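Local atomic coordinates of polysaccharide deacetylase-like protein (Bacillus anthracis, PDB entry 4V33), a protein that is a putative polysaccharide deacetylase, with a fibronectin type III domain, that binds zinc and may remove acetyl groups from cell-wall polysaccharides. Residues V144-H150 with P199-D205; F170-K175 with V217-L221. All blocks are in the same frame, centred on the assembly; numbering follows the deposited sequence.

Contact 1 (V144-H150 with P199-D205); sequences VPVLMYH and PIFVTFD. With ACT (acetate ion), chain C.
Five backbone hydrogen bonds tie Pro145–Tyr149 to Phe201–Asp205 in a parallel ladder. Phe201 receives one from Leu147 N through its carbonyl and sends one from its amide to Pro145 O, a straight bond at 172°. Further along, Thr203 N donates to Leu147 O and Asp205 N to Tyr149 O, while Tyr149 N returns to Thr203 O. Thr203 adds a side-chain bond: with chi1 at 80°, OG1 sits between its own N and carbonyl carbon and turns back to Leu147 O at 2.7 Å. That carbonyl is thus gripped twice by one residue, and the same hydroxyl is also bonded to Arg343.

Apolar contacts line both faces. On one, CG1 of Val144 lies 3.5 Å from Phe201 CD1, and CG1 of Val146 reaches Thr203 CG2. On the other, Leu147 CD1 meets Ile200 CD1 at 3.7 Å, and CB of Tyr149 lies 3.5 Å from Phe204 CD2; the Tyr149 and Phe204 rings are tilted by 27° but slid so far apart that they barely overlap.

At the C-terminal ends, Asp205 CB makes a CH-pi contact over a face of His150, 3.9 Å from the ring centroid. His150 NE2 donates to an acetate oxygen at 2.9 Å, beside Asp205, whose carboxylate is salt-bridged to Arg343. Here Asp205 precedes the zinc ligand Asp206, placing the metal centre at the strand end, as in the distorted beta/alpha barrel of family 4 carbohydrate esterases.

Contact 2 (F170-K175 with V217-L221); sequences FEAQMK and VLQKL
Val217 fits between Phe170 and Glu171. Its CG1, anti to the backbone N (chi1 164°), touches Phe170 CD2 at 3.7 Å and Glu171 CA at the same separation. The next residue, Leu218, brings its CD2 to 3.9 Å from Met174 CG, one turn beyond Phe170. CG of Leu218 lies at the edge of the Phe170 ring. Leu221 closes the interface: its CD1 presses on Met174 CB at 3.5 Å, tighter than usual for two carbons, and also lies against the backbone N of Lys175.

Beyond this apolar strip, the extended side chains of Glu171 and Lys220 meet at about a right angle. Lys220 NZ donates to Glu171 OE2 at 2.9 Å, on the syn side of that oxygen, forming a salt bridge on the solvent-facing side, with Lys220 exposed and Glu171 partly so. A water gives a hydrogen bond to the other carboxylate oxygen, OE1, and sits beside the same ammonium group.

The two helices, crossing at -40° with short-segment axes 10.3 Å apart, are neighbours in the helical layer outside the parallel sheet of the deacetylase domain.

Further out, the Phe170 ring is fixed from two sides. CG of Met174, from the next turn of its own helix, lies 3.4 Å above one face, offset toward the rim, and Tyr149 of strand 146-149 meets the ring edge-to-face. Leu218 in turn packs on Pro228 and Ile258, and Lys178 is hydrogen-bonded to Leu221 O.

In the fold
The segments alternate along the chain: 144-150, 170-175, 199-205, then 217-221. Contact 1 belongs to the parallel sheet and contact 2 to the helices packed against it, with centres about 14 Å apart. Strand 199-206 is followed, after a short loop, by helix 211-221, which carries the chain on to the parallel strand 230-234 in a beta-alpha-beta crossover. The layers touch where Phe204 CZ meets Phe170 CZ at 3.6 Å, and Tyr149 OH probably hydrogen-bonds to Gln173 OE1. Helix 352-359 packs on Leu147, Tyr149 and Ile200 and touches Ala172 and Gln173, so it lies beside helix 167-179 on the same side of the sheet. The C-terminal end of strand 199-206 carries the zinc ligand Asp206.

Contact 1 (V144-H150 with P199-D205)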
loop_
_atom_site.group_PDB
_atom_site.type_symbol
_atom_site.label_atom_id
_atom_site.label_comp_id
_atom_site.label_asym_id
_atom_site.label_seq_id
_atom_site.Cartn_x
_atom_site.Cartn_y
_atom_site.Cartn_z
ATOM N N VAL A 144 5.059 -4.236 -0.433
ATOM C CA VAL A 144 4.163 -3.535 0.470
ATOM C C VAL A 144 3.795 -4.471 1.618
ATOM O O VAL A 144 2.977 -5.365 1.447
ATOM C CB VAL A 144 2.866 -3.117 -0.253
ATOM C CG1 VAL A 144 1.956 -2.353 0.687
ATOM C CG2 VAL A 144 3.186 -2.257 -1.488
ATOM N N PRO A 145 4.426 -4.279 2.789
ATOM C CA PRO A 145 3.991 -5.072 3.943
ATOM C C PRO A 145 2.627 -4.602 4.420
ATOM O O PRO A 145 2.367 -3.398 4.522
ATOM C CB PRO A 145 5.063 -4.803 5.003
ATOM C CG PRO A 145 5.777 -3.548 4.553
ATOM C CD PRO A 145 5.595 -3.430 3.067
ATOM N N VAL A 146 1.768 -5.570 4.712
ATOM C CA VAL A 146 0.432 -5.301 5.218
ATOM C C VAL A 146 0.362 -5.938 6.604
ATOM O O VAL A 146 0.243 -7.155 6.735
ATOM C CB VAL A 146 -0.648 -5.873 4.282
ATOM C CG1 VAL A 146 -2.045 -5.560 4.818
ATOM C CG2 VAL A 146 -0.466 -5.307 2.870
ATOM N N LEU A 147 0.489 -5.104 7.633
ATOM C CA LEU A 147 0.523 -5.589 9.018
ATOM C C LEU A 147 -0.854 -6.004 9.502
ATOM O O LEU A 147 -1.854 -5.350 9.197
ATOM C CB LEU A 147 1.040 -4.489 9.936
ATOM C CG LEU A 147 2.492 -4.056 9.710
ATOM C CD1 LEU A 147 2.784 -2.730 10.418
ATOM C CD2 LEU A 147 3.418 -5.142 10.248
ATOM N N MET A 148 -0.898 -7.085 10.279
ATOM C CA MET A 148 -2.142 -7.559 10.866
ATOM C C MET A 148 -2.074 -7.545 12.395
ATOM O O MET A 148 -1.304 -8.307 13.000
ATOM C CB MET A 148 -2.454 -8.971 10.393
ATOM C CG MET A 148 -3.711 -9.555 11.049
ATOM S SD MET A 148 -4.115 -11.202 10.470
ATOM C CE MET A 148 -2.587 -12.054 10.847
ATOM N N TYR A 149 -2.865 -6.655 12.990
ATOM C CA TYR A 149 -3.083 -6.615 14.433
ATOM C C TYR A 149 -4.481 -7.093 14.776
ATOM O O TYR A 149 -5.365 -7.130 13.912
ATOM C CB TYR A 149 -2.939 -5.187 14.941
ATOM C CG TYR A 149 -1.540 -4.628 14.892
ATOM C CD1 TYR A 149 -0.655 -4.841 15.952
ATOM C CD2 TYR A 149 -1.101 -3.873 13.817
ATOM C CE1 TYR A 149 0.615 -4.331 15.937
ATOM C CE2 TYR A 149 0.183 -3.355 13.786
ATOM C CZ TYR A 149 1.034 -3.576 14.849
ATOM O OH TYR A 149 2.302 -3.052 14.808
ATOM N N HIS A 150 -4.680 -7.477 16.035
ATOM C CA HIS A 150 -6.001 -7.791 16.555
ATOM C C HIS A 150 -6.323 -6.900 17.752
ATOM O O HIS A 150 -6.787 -5.776 17.570
ATOM C CB HIS A 150 -6.107 -9.274 16.900
ATOM C CG HIS A 150 -6.259 -10.145 15.695
ATOM N ND1 HIS A 150 -5.205 -10.462 14.865
ATOM C CD2 HIS A 150 -7.356 -10.725 15.153
ATOM C CE1 HIS A 150 -5.643 -11.229 13.879
ATOM N NE2 HIS A 150 -6.944 -11.391 14.023
ATOM N N PRO A 199 6.119 2.285 1.488
ATOM C CA PRO A 199 4.686 2.104 1.740
ATOM C C PRO A 199 4.430 0.963 2.715
ATOM O O PRO A 199 5.131 -0.046 2.686
ATOM C CB PRO A 199 4.136 1.729 0.354
ATOM C CG PRO A 199 5.321 1.126 -0.363
ATOM C CD PRO A 199 6.479 1.981 0.089
ATOM N N ILE A 200 3.434 1.132 3.576
ATOM C CA ILE A 200 3.054 0.089 4.516
ATOM C C ILE A 200 1.587 0.272 4.900
ATOM O O ILE A 200 1.101 1.405 4.969
ATOM C CB ILE A 200 3.977 0.102 5.762
ATOM C CG1 ILE A 200 3.712 -1.119 6.650
ATOM C CG2 ILE A 200 3.842 1.419 6.552
ATOM C CD1 ILE A 200 4.878 -1.411 7.616
ATOM N N PHE A 201 0.891 -0.841 5.117
ATOM C CA PHE A 201 -0.508 -0.819 5.522
ATOM C C PHE A 201 -0.637 -1.388 6.920
ATOM O O PHE A 201 -0.325 -2.555 7.146
ATOM C CB PHE A 201 -1.357 -1.667 4.561
ATOM C CG PHE A 201 -1.634 -0.992 3.249
ATOM C CD1 PHE A 201 -0.607 -0.737 2.356
ATOM C CD2 PHE A 201 -2.921 -0.613 2.907
ATOM C CE1 PHE A 201 -0.855 -0.107 1.142
ATOM C CE2 PHE A 201 -3.176 0.013 1.698
ATOM C CZ PHE A 201 -2.150 0.268 0.820
ATOM N N VAL A 202 -1.071 -0.558 7.860
ATOM C CA VAL A 202 -1.387 -1.037 9.197
ATOM C C VAL A 202 -2.863 -1.438 9.200
ATOM O O VAL A 202 -3.728 -0.618 8.867
ATOM C CB VAL A 202 -1.152 0.053 10.251
ATOM C CG1 VAL A 202 -1.507 -0.459 11.649
ATOM C CG2 VAL A 202 0.308 0.542 10.200
ATOM N N THR A 203 -3.145 -2.696 9.546
ATOM C CA THR A 203 -4.538 -3.165 9.601
ATOM C C THR A 203 -4.850 -3.846 10.927
ATOM O O THR A 203 -3.966 -4.439 11.564
ATOM C CB THR A 203 -4.932 -4.133 8.429
ATOM O OG1 THR A 203 -4.461 -5.463 8.692
ATOM C CG2 THR A 203 -4.388 -3.641 7.087
ATOM N N PHE A 204 -6.124 -3.774 11.304
ATOM C CA PHE A 204 -6.652 -4.372 12.527
ATOM C C PHE A 204 -7.845 -5.224 12.169
ATOM O O PHE A 204 -8.699 -4.802 11.375
ATOM C CB PHE A 204 -7.132 -3.281 13.484
ATOM C CG PHE A 204 -6.055 -2.345 13.916
ATOM C CD1 PHE A 204 -5.778 -1.211 13.172
ATOM C CD2 PHE A 204 -5.318 -2.592 15.067
ATOM C CE1 PHE A 204 -4.775 -0.326 13.553
ATOM C CE2 PHE A 204 -4.308 -1.710 15.457
ATOM C CZ PHE A 204 -4.037 -0.576 14.697
ATOM N N ASP A 205 -7.919 -6.405 12.772
ATOM C CA ASP A 205 -9.045 -7.301 12.533
ATOM C C ASP A 205 -10.001 -7.345 13.707
ATOM O O ASP A 205 -9.576 -7.578 14.848
ATOM C CB ASP A 205 -8.560 -8.729 12.256
ATOM C CG ASP A 205 -7.975 -8.894 10.862
ATOM O OD1 ASP A 205 -7.754 -7.886 10.172
ATOM O OD2 ASP A 205 -7.743 -10.051 10.456
HETATM C C ACT C . -8.871 -13.078 11.258
HETATM O O ACT C . -8.794 -12.000 11.907
HETATM O OXT ACT C . -9.598 -14.000 11.716
HETATM C CH3 ACT C . -8.123 -13.261 9.980
#

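Contact 2 (F170-K175 with V217-L221)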
loop_
_atom_site.group_PDB
_atom_site.type_symbol
_atom_site.label_atom_id
_atom_site.label_comp_id
_atom_site.label_asym_id
_atom_site.label_seq_id
_atom_site.Cartn_x
_atom_site.Cartn_y
_atom_site.Cartn_z
ATOM N N PHE A 170 2.642 -1.449 20.913
ATOM C CA PHE A 170 2.074 -0.907 19.685
ATOM C C PHE A 170 2.661 0.473 19.397
ATOM O O PHE A 170 3.054 0.764 18.269
ATOM C CB PHE A 170 0.543 -0.822 19.761
ATOM C CG PHE A 170 -0.071 -0.193 18.546
ATOM C CD1 PHE A 170 -0.063 -0.864 17.326
ATOM C CD2 PHE A 170 -0.607 1.089 18.603
ATOM C CE1 PHE A 170 -0.597 -0.283 16.185
ATOM C CE2 PHE A 170 -1.156 1.684 17.459
ATOM C CZ PHE A 170 -1.153 0.996 16.250
ATOM N N GLU A 171 2.740 1.316 20.423
ATOM C CA GLU A 171 3.319 2.639 20.243
ATOM C C GLU A 171 4.768 2.549 19.782
ATOM O O GLU A 171 5.191 3.319 18.925
ATOM C CB GLU A 171 3.201 3.472 21.525
ATOM C CG GLU A 171 3.757 4.883 21.360
ATOM C CD GLU A 171 3.419 5.800 22.513
ATOM O OE1 GLU A 171 2.443 5.530 23.243
ATOM O OE2 GLU A 171 4.142 6.806 22.686
ATOM N N ALA A 172 5.527 1.611 20.346
ATOM C CA ALA A 172 6.937 1.475 19.991
ATOM C C ALA A 172 7.079 1.052 18.531
ATOM O O ALA A 172 7.990 1.506 17.835
ATOM C CB ALA A 172 7.633 0.479 20.914
ATOM N N GLN A 173 6.171 0.193 18.076
ATOM C CA GLN A 173 6.165 -0.264 16.687
ATOM C C GLN A 173 5.804 0.871 15.731
ATOM O O GLN A 173 6.468 1.071 14.704
ATOM C CB GLN A 173 5.218 -1.456 16.539
ATOM C CG GLN A 173 5.759 -2.700 17.244
ATOM C CD GLN A 173 4.680 -3.723 17.573
ATOM O OE1 GLN A 173 3.587 -3.709 17.004
ATOM N NE2 GLN A 173 4.989 -4.620 18.497
ATOM N N MET A 174 4.772 1.630 16.078
ATOM C CA MET A 174 4.392 2.776 15.259
ATOM C C MET A 174 5.480 3.850 15.265
ATOM O O MET A 174 5.724 4.506 14.248
ATOM C CB MET A 174 3.053 3.346 15.709
ATOM C CG MET A 174 1.890 2.380 15.551
ATOM S SD MET A 174 1.546 1.856 13.841
ATOM C CE MET A 174 2.324 0.242 13.804
ATOM N N LYS A 175 6.147 4.019 16.402
ATOM C CA LYS A 175 7.236 4.986 16.484
ATOM C C LYS A 175 8.378 4.564 15.568
ATOM O O LYS A 175 9.056 5.413 14.974
ATOM C CB LYS A 175 7.736 5.131 17.929
ATOM C CG LYS A 175 8.820 6.182 18.105
ATOM C CD LYS A 175 9.199 6.335 19.566
ATOM C CE LYS A 175 10.160 7.503 19.790
ATOM N NZ LYS A 175 11.510 7.260 19.210
ATOM N N VAL A 217 -3.070 6.166 20.246
ATOM C CA VAL A 217 -1.623 6.133 20.030
ATOM C C VAL A 217 -1.281 6.818 18.709
ATOM O O VAL A 217 -0.337 7.608 18.624
ATOM C CB VAL A 217 -1.092 4.687 20.029
ATOM C CG1 VAL A 217 0.303 4.620 19.421
ATOM C CG2 VAL A 217 -1.099 4.113 21.449
ATOM N N LEU A 218 -2.056 6.521 17.672
ATOM C CA LEU A 218 -1.830 7.162 16.380
ATOM C C LEU A 218 -2.064 8.682 16.418
ATOM O O LEU A 218 -1.322 9.450 15.790
ATOM C CB LEU A 218 -2.662 6.483 15.288
ATOM C CG LEU A 218 -2.250 5.039 14.982
ATOM C CD1 LEU A 218 -3.214 4.422 13.958
ATOM C CD2 LEU A 218 -0.805 4.977 14.482
ATOM N N GLN A 219 -3.074 9.120 17.167
ATOM C CA GLN A 219 -3.301 10.553 17.355
ATOM C C GLN A 219 -2.109 11.221 18.041
ATOM O O GLN A 219 -1.723 12.337 17.694
ATOM C CB GLN A 219 -4.549 10.801 18.196
ATOM C CG GLN A 219 -5.852 10.535 17.480
ATOM C CD GLN A 219 -7.040 10.865 18.352
ATOM O OE1 GLN A 219 -7.215 10.282 19.420
ATOM N NE2 GLN A 219 -7.847 11.823 17.918
ATOM N N LYS A 220 -1.535 10.527 19.019
ATOM C CA LYS A 220 -0.387 11.056 19.743
ATOM C C LYS A 220 0.822 11.217 18.824
ATOM O O LYS A 220 1.486 12.255 18.837
ATOM C CB LYS A 220 -0.035 10.144 20.919
ATOM C CG LYS A 220 1.219 10.568 21.669
ATOM C CD LYS A 220 1.588 9.565 22.748
ATOM C CE LYS A 220 2.924 9.931 23.394
ATOM N NZ LYS A 220 3.332 8.937 24.423
ATOM N N LEU A 221 1.099 10.189 18.027
ATOM C CA LEU A 221 2.290 10.189 17.181
ATOM C C LEU A 221 2.153 11.119 15.982
ATOM O O LEU A 221 3.150 11.586 15.425
ATOM C CB LEU A 221 2.621 8.766 16.718
ATOM C CG LEU A 221 3.069 7.823 17.841
ATOM C CD1 LEU A 221 3.313 6.414 17.314
ATOM C CD2 LEU A 221 4.311 8.364 18.527
HETATM O O HOH W 1 1.535 7.351 25.266
#